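Local coordinates for Sts-2 protein (Mus musculus, PDB 3D4I), which acts as an acid-dependent phosphatase through its 2H-phosphatase domain, the part crystallised, and probably opposes CBL-mediated down-regulation of receptor tyrosine kinases, at residues G38-L51 and I58-I72. Sequence-based numbering, arbitrary orientation. Where two conformers were deposited one is given.
Sequences GKYYRPDLNFPRSL and IKDFENDPPLSSCGI
N46 meets the first turn of helix 69-85 and illustrates how the N-H groups at a helix start can be shared between the helix's own N-cap and a preceding loop. The setting is the phosphoglycerate mutase-like (histidine phosphatase) domain, where the irregular loop 38-51 packs against the segment leading into that helix. S68 is the N-cap residue, and its OG accepts from G71 N while also bonding E19. N46 accepts from two further N-H groups of the first turn: its backbone O takes S69 N at 2.8 Å, the donor standing above the carbonyl plane, and its OD1 takes C70 N at 2.8 Å, in the plane of the amide carbonyl. With CG anti to the backbone N (chi1 -157°), the amide lies against S68 CB, and ND2 turns to E19, so both ends of the amide are held. D44 OD1 accepts N46 N in an Asx turn within the type I turn D44-F47. S69 OG in turn donates to L45 O, an oxygen gripped from a second direction by R42 NH2.

Beyond this buried, polar end the contact becomes apolar but stays closely packed. P48 and P66 cross at about a right angle, and L51 CD2 rests on P66 CG at 3.7 Å. The other methyl, L51 CD1, sits over one face of the F61 ring, 4.0 Å from its centroid, a CH-pi contact; R54 makes a cation-pi contact with the same ring. The loose, solvent side lies at G38, the exposed K39 and Y40, where the contact thins to I58 and nothing polar bonds the two segments. Its extended side chain (chi1 -156°) brings CD1 near the plane of the Y40 ring, at its edge, with I58 CD1 3.9 Å from Y40 CB.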
loop_
_atom_site.group_PDB
_atom_site.type_symbol
_atom_site.label_atom_id
_atom_site.label_comp_id
_atom_site.label_asym_id
_atom_site.label_seq_id
_atom_site.Cartn_x
_atom_site.Cartn_y
_atom_site.Cartn_z
ATOM N N GLY A 38 28.572 3.602 -4.227
ATOM C CA GLY A 38 27.994 4.413 -3.152
ATOM C C GLY A 38 26.694 5.132 -3.464
ATOM O O GLY A 38 26.271 6.022 -2.724
ATOM N N LYS A 39 26.051 4.752 -4.559
ATOM C CA LYS A 39 24.829 5.420 -4.973
ATOM C C LYS A 39 23.601 4.620 -4.534
ATOM O O LYS A 39 23.672 3.393 -4.382
ATOM C CB LYS A 39 24.811 5.587 -6.489
ATOM C CG LYS A 39 25.949 6.476 -7.045
ATOM C CD LYS A 39 25.647 7.986 -6.943
ATOM C CE LYS A 39 24.505 8.442 -7.886
ATOM N NZ LYS A 39 24.520 9.941 -8.148
ATOM N N TYR A 40 22.485 5.321 -4.356
ATOM C CA TYR A 40 21.216 4.665 -4.016
ATOM C C TYR A 40 20.611 3.943 -5.227
ATOM O O TYR A 40 20.579 4.483 -6.321
ATOM C CB TYR A 40 20.215 5.673 -3.454
ATOM C CG TYR A 40 18.836 5.088 -3.125
ATOM C CD1 TYR A 40 18.645 4.320 -1.981
ATOM C CD2 TYR A 40 17.732 5.328 -3.953
ATOM C CE1 TYR A 40 17.411 3.781 -1.677
ATOM C CE2 TYR A 40 16.465 4.781 -3.649
ATOM C CZ TYR A 40 16.331 4.018 -2.508
ATOM O OH TYR A 40 15.114 3.485 -2.170
ATOM N N TYR A 41 20.124 2.723 -5.023
ATOM C CA TYR A 41 19.288 2.073 -6.030
ATOM C C TYR A 41 18.223 1.238 -5.320
ATOM O O TYR A 41 18.309 1.060 -4.098
ATOM C CB TYR A 41 20.158 1.241 -6.982
ATOM C CG TYR A 41 20.533 -0.140 -6.478
ATOM C CD1 TYR A 41 21.472 -0.317 -5.464
ATOM C CD2 TYR A 41 19.950 -1.270 -7.046
ATOM C CE1 TYR A 41 21.819 -1.602 -5.020
ATOM C CE2 TYR A 41 20.281 -2.538 -6.624
ATOM C CZ TYR A 41 21.194 -2.702 -5.608
ATOM O OH TYR A 41 21.494 -3.986 -5.238
ATOM N N ARG A 42 17.222 0.745 -6.052
ATOM C CA ARG A 42 16.138 -0.021 -5.427
ATOM C C ARG A 42 16.309 -1.490 -5.735
ATOM O O ARG A 42 16.059 -1.906 -6.858
ATOM C CB ARG A 42 14.747 0.414 -5.926
ATOM C CG ARG A 42 14.370 1.866 -5.792
ATOM C CD ARG A 42 13.112 2.195 -6.665
ATOM N NE ARG A 42 11.848 1.727 -6.078
ATOM C CZ ARG A 42 10.680 1.685 -6.718
ATOM N NH1 ARG A 42 10.583 2.059 -7.988
ATOM N NH2 ARG A 42 9.604 1.252 -6.108
ATOM N N PRO A 43 16.740 -2.292 -4.752
ATOM C CA PRO A 43 16.817 -3.724 -4.990
ATOM C C PRO A 43 15.451 -4.447 -4.881
ATOM O O PRO A 43 15.377 -5.630 -5.191
ATOM C CB PRO A 43 17.768 -4.213 -3.884
ATOM C CG PRO A 43 17.634 -3.200 -2.802
ATOM C CD PRO A 43 17.219 -1.909 -3.410
ATOM N N ASP A 44 14.404 -3.730 -4.456
ATOM C CA ASP A 44 13.047 -4.289 -4.288
ATOM C C ASP A 44 12.119 -3.093 -4.449
ATOM O O ASP A 44 12.503 -1.976 -4.142
ATOM C CB ASP A 44 12.926 -4.923 -2.894
ATOM C CG ASP A 44 11.563 -5.574 -2.609
ATOM O OD1 ASP A 44 10.533 -4.864 -2.428
ATOM O OD2 ASP A 44 11.543 -6.817 -2.451
ATOM N N LEU A 45 10.912 -3.308 -4.956
ATOM C CA LEU A 45 10.050 -2.180 -5.254
ATOM C C LEU A 45 9.551 -1.497 -3.995
ATOM O O LEU A 45 9.030 -0.387 -4.076
ATOM C CB LEU A 45 8.863 -2.572 -6.145
ATOM C CG LEU A 45 9.199 -3.246 -7.482
ATOM C CD1 LEU A 45 7.924 -3.435 -8.259
ATOM C CD2 LEU A 45 10.166 -2.364 -8.309
ATOM N N ASN A 46 9.716 -2.127 -2.837
ATOM C CA ASN A 46 9.269 -1.469 -1.595
ATOM C C ASN A 46 10.287 -0.482 -1.035
ATOM O O ASN A 46 9.976 0.224 -0.076
ATOM C CB ASN A 46 8.872 -2.499 -0.535
ATOM C CG ASN A 46 7.910 -1.947 0.511
ATOM O OD1 ASN A 46 7.024 -1.163 0.208
ATOM N ND2 ASN A 46 8.073 -2.401 1.761
ATOM N N PHE A 47 11.505 -0.451 -1.597
ATOM C CA PHE A 47 12.411 0.693 -1.380
ATOM C C PHE A 47 11.852 1.861 -2.161
ATOM O O PHE A 47 11.337 1.649 -3.258
ATOM C CB PHE A 47 13.853 0.398 -1.843
ATOM C CG PHE A 47 14.613 -0.532 -0.932
ATOM C CD1 PHE A 47 14.405 -1.904 -0.980
ATOM C CD2 PHE A 47 15.549 -0.035 -0.032
ATOM C CE1 PHE A 47 15.153 -2.799 -0.140
ATOM C CE2 PHE A 47 16.257 -0.891 0.809
ATOM C CZ PHE A 47 16.082 -2.272 0.742
ATOM N N PRO A 48 11.911 3.094 -1.594
ATOM C CA PRO A 48 11.324 4.236 -2.310
ATOM C C PRO A 48 12.106 4.616 -3.575
ATOM O O PRO A 48 13.280 4.270 -3.709
ATOM C CB PRO A 48 11.365 5.379 -1.269
ATOM C CG PRO A 48 12.479 4.960 -0.275
ATOM C CD PRO A 48 12.490 3.467 -0.289
ATOM N N ARG A 49 11.452 5.336 -4.478
ATOM C CA ARG A 49 12.047 5.748 -5.754
ATOM C C ARG A 49 13.334 6.522 -5.557
ATOM O O ARG A 49 14.277 6.380 -6.326
ATOM C CB ARG A 49 11.028 6.562 -6.584
ATOM C CG ARG A 49 10.501 5.847 -7.839
ATOM C CD ARG A 49 9.269 6.579 -8.405
ATOM N NE ARG A 49 9.248 6.690 -9.866
ATOM C CZ ARG A 49 8.396 7.473 -10.539
ATOM N NH1 ARG A 49 7.497 8.207 -9.880
ATOM N NH2 ARG A 49 8.440 7.543 -11.872
ATOM N N SER A 50 13.384 7.329 -4.500
ATOM C CA SER A 50 14.557 8.145 -4.208
ATOM C C SER A 50 14.679 8.418 -2.718
ATOM O O SER A 50 13.718 8.229 -1.964
ATOM C CB SER A 50 14.479 9.482 -4.961
ATOM O OG SER A 50 13.472 10.309 -4.401
ATOM N N LEU A 51 15.876 8.828 -2.315
ATOM C CA LEU A 51 16.132 9.395 -0.998
ATOM C C LEU A 51 16.361 10.909 -1.118
ATOM O O LEU A 51 16.922 11.373 -2.133
ATOM C CB LEU A 51 17.349 8.744 -0.342
ATOM C CG LEU A 51 17.341 7.228 -0.140
ATOM C CD1 LEU A 51 18.655 6.753 0.496
ATOM C CD2 LEU A 51 16.144 6.814 0.703
ATOM N N ILE A 58 24.567 9.498 1.564
ATOM C CA ILE A 58 23.654 8.386 1.876
ATOM C C ILE A 58 23.800 7.812 3.299
ATOM O O ILE A 58 22.851 7.241 3.840
ATOM C CB ILE A 58 23.848 7.246 0.817
ATOM C CG1 ILE A 58 22.616 6.354 0.691
ATOM C CG2 ILE A 58 25.135 6.437 1.085
ATOM C CD1 ILE A 58 22.718 5.335 -0.446
ATOM N N LYS A 59 24.984 7.966 3.894
ATOM C CA LYS A 59 25.308 7.307 5.168
ATOM C C LYS A 59 24.495 7.760 6.388
ATOM O O LYS A 59 24.387 7.017 7.360
ATOM C CB LYS A 59 26.815 7.396 5.473
ATOM C CG LYS A 59 27.582 6.098 5.238
ATOM C CD LYS A 59 28.998 6.175 5.827
ATOM C CE LYS A 59 29.422 4.871 6.511
ATOM N NZ LYS A 59 28.749 4.685 7.839
ATOM N N ASP A 60 23.927 8.964 6.342
ATOM C CA ASP A 60 23.157 9.487 7.478
ATOM C C ASP A 60 21.766 8.862 7.647
ATOM O O ASP A 60 21.141 8.990 8.705
ATOM C CB ASP A 60 23.051 11.011 7.390
ATOM C CG ASP A 60 24.366 11.717 7.698
ATOM O OD1 ASP A 60 25.340 11.057 8.137
ATOM O OD2 ASP A 60 24.422 12.953 7.492
ATOM N N PHE A 61 21.285 8.177 6.610
ATOM C CA PHE A 61 20.014 7.456 6.679
ATOM C C PHE A 61 20.077 6.229 7.587
ATOM O O PHE A 61 19.044 5.715 8.013
ATOM C CB PHE A 61 19.556 7.058 5.283
ATOM C CG PHE A 61 19.164 8.219 4.421
ATOM C CD1 PHE A 61 17.885 8.774 4.510
ATOM C CD2 PHE A 61 20.066 8.752 3.498
ATOM C CE1 PHE A 61 17.523 9.845 3.705
ATOM C CE2 PHE A 61 19.700 9.829 2.676
ATOM C CZ PHE A 61 18.437 10.371 2.775
ATOM N N GLU A 62 21.300 5.788 7.883
ATOM C CA GLU A 62 21.590 4.674 8.804
ATOM C C GLU A 62 20.541 4.614 9.927
ATOM O O GLU A 62 19.836 3.615 10.066
ATOM C CB GLU A 62 23.034 4.824 9.356
ATOM C CG GLU A 62 23.349 4.026 10.627
ATOM C CD GLU A 62 24.758 4.261 11.170
ATOM O OE1 GLU A 62 25.264 5.405 11.128
ATOM O OE2 GLU A 62 25.357 3.289 11.672
ATOM N N ASN A 63 20.407 5.704 10.680
ATOM C CA ASN A 63 19.546 5.748 11.879
ATOM C C ASN A 63 18.242 6.514 11.710
ATOM O O ASN A 63 17.527 6.764 12.697
ATOM C CB ASN A 63 20.321 6.357 13.059
ATOM C CG ASN A 63 21.482 5.485 13.500
ATOM O OD1 ASN A 63 21.369 4.248 13.555
ATOM N ND2 ASN A 63 22.605 6.118 13.804
ATOM N N ASP A 64 17.943 6.891 10.471
ATOM C CA ASP A 64 16.821 7.779 10.178
ATOM C C ASP A 64 16.212 7.311 8.866
ATOM O O ASP A 64 16.260 8.010 7.871
ATOM C CB ASP A 64 17.302 9.237 10.099
ATOM C CG ASP A 64 16.152 10.242 9.953
ATOM O OD1 ASP A 64 15.031 10.012 10.492
ATOM O OD2 ASP A 64 16.380 11.270 9.295
ATOM N N PRO A 65 15.650 6.094 8.868
ATOM C CA PRO A 65 15.215 5.484 7.610
ATOM C C PRO A 65 13.929 6.096 7.023
ATOM O O PRO A 65 13.090 6.617 7.780
ATOM C CB PRO A 65 15.038 4.014 7.988
ATOM C CG PRO A 65 14.619 4.080 9.458
ATOM C CD PRO A 65 15.432 5.208 10.030
ATOM N N PRO A 66 13.784 6.054 5.686
ATOM C CA PRO A 66 12.597 6.566 5.032
ATOM C C PRO A 66 11.417 5.613 5.108
ATOM O O PRO A 66 11.562 4.451 5.505
ATOM C CB PRO A 66 13.049 6.703 3.579
ATOM C CG PRO A 66 14.007 5.572 3.395
ATOM C CD PRO A 66 14.767 5.554 4.696
ATOM N N LEU A 67 10.251 6.103 4.715
ATOM C CA LEU A 67 9.104 5.235 4.545
ATOM C C LEU A 67 9.400 4.293 3.386
ATOM O O LEU A 67 10.042 4.683 2.430
ATOM C CB LEU A 67 7.887 6.076 4.158
ATOM C CG LEU A 67 7.302 6.962 5.254
ATOM C CD1 LEU A 67 6.111 7.731 4.685
ATOM C CD2 LEU A 67 6.910 6.121 6.415
ATOM N N SER A 68 8.919 3.071 3.469
ATOM C CA SER A 68 8.888 2.167 2.307
ATOM C C SER A 68 7.832 2.637 1.337
ATOM O O SER A 68 7.020 3.520 1.670
ATOM C CB SER A 68 8.546 0.760 2.771
ATOM O OG SER A 68 7.220 0.749 3.312
ATOM N N SER A 69 7.810 2.052 0.139
ATOM C CA SER A 69 6.725 2.322 -0.812
ATOM C C SER A 69 5.343 2.038 -0.190
ATOM O O SER A 69 4.385 2.787 -0.399
ATOM C CB SER A 69 6.923 1.456 -2.058
ATOM O OG SER A 69 8.161 1.819 -2.680
ATOM N N CYS A 70 5.257 0.966 0.588
ATOM C CA CYS A 70 3.998 0.613 1.263
ATOM C C CYS A 70 3.646 1.662 2.348
ATOM O O CYS A 70 2.487 2.040 2.481
ATOM C CB CYS A 70 4.112 -0.776 1.881
ATOM S SG CYS A 70 2.578 -1.378 2.621
ATOM N N GLY A 71 4.643 2.150 3.088
ATOM C CA GLY A 71 4.398 3.236 4.077
ATOM C C GLY A 71 3.836 4.496 3.426
ATOM O O GLY A 71 2.954 5.170 3.980
ATOM N N ILE A 72 4.372 4.837 2.261
ATOM C CA ILE A 72 3.864 5.980 1.479
ATOM C C ILE A 72 2.416 5.750 1.084
ATOM O O ILE A 72 1.602 6.665 1.196
ATOM C CB ILE A 72 4.727 6.238 0.200
ATOM C CG1 ILE A 72 6.150 6.677 0.594
ATOM C CG2 ILE A 72 4.063 7.288 -0.705
ATOM C CD1 ILE A 72 7.207 6.546 -0.575
#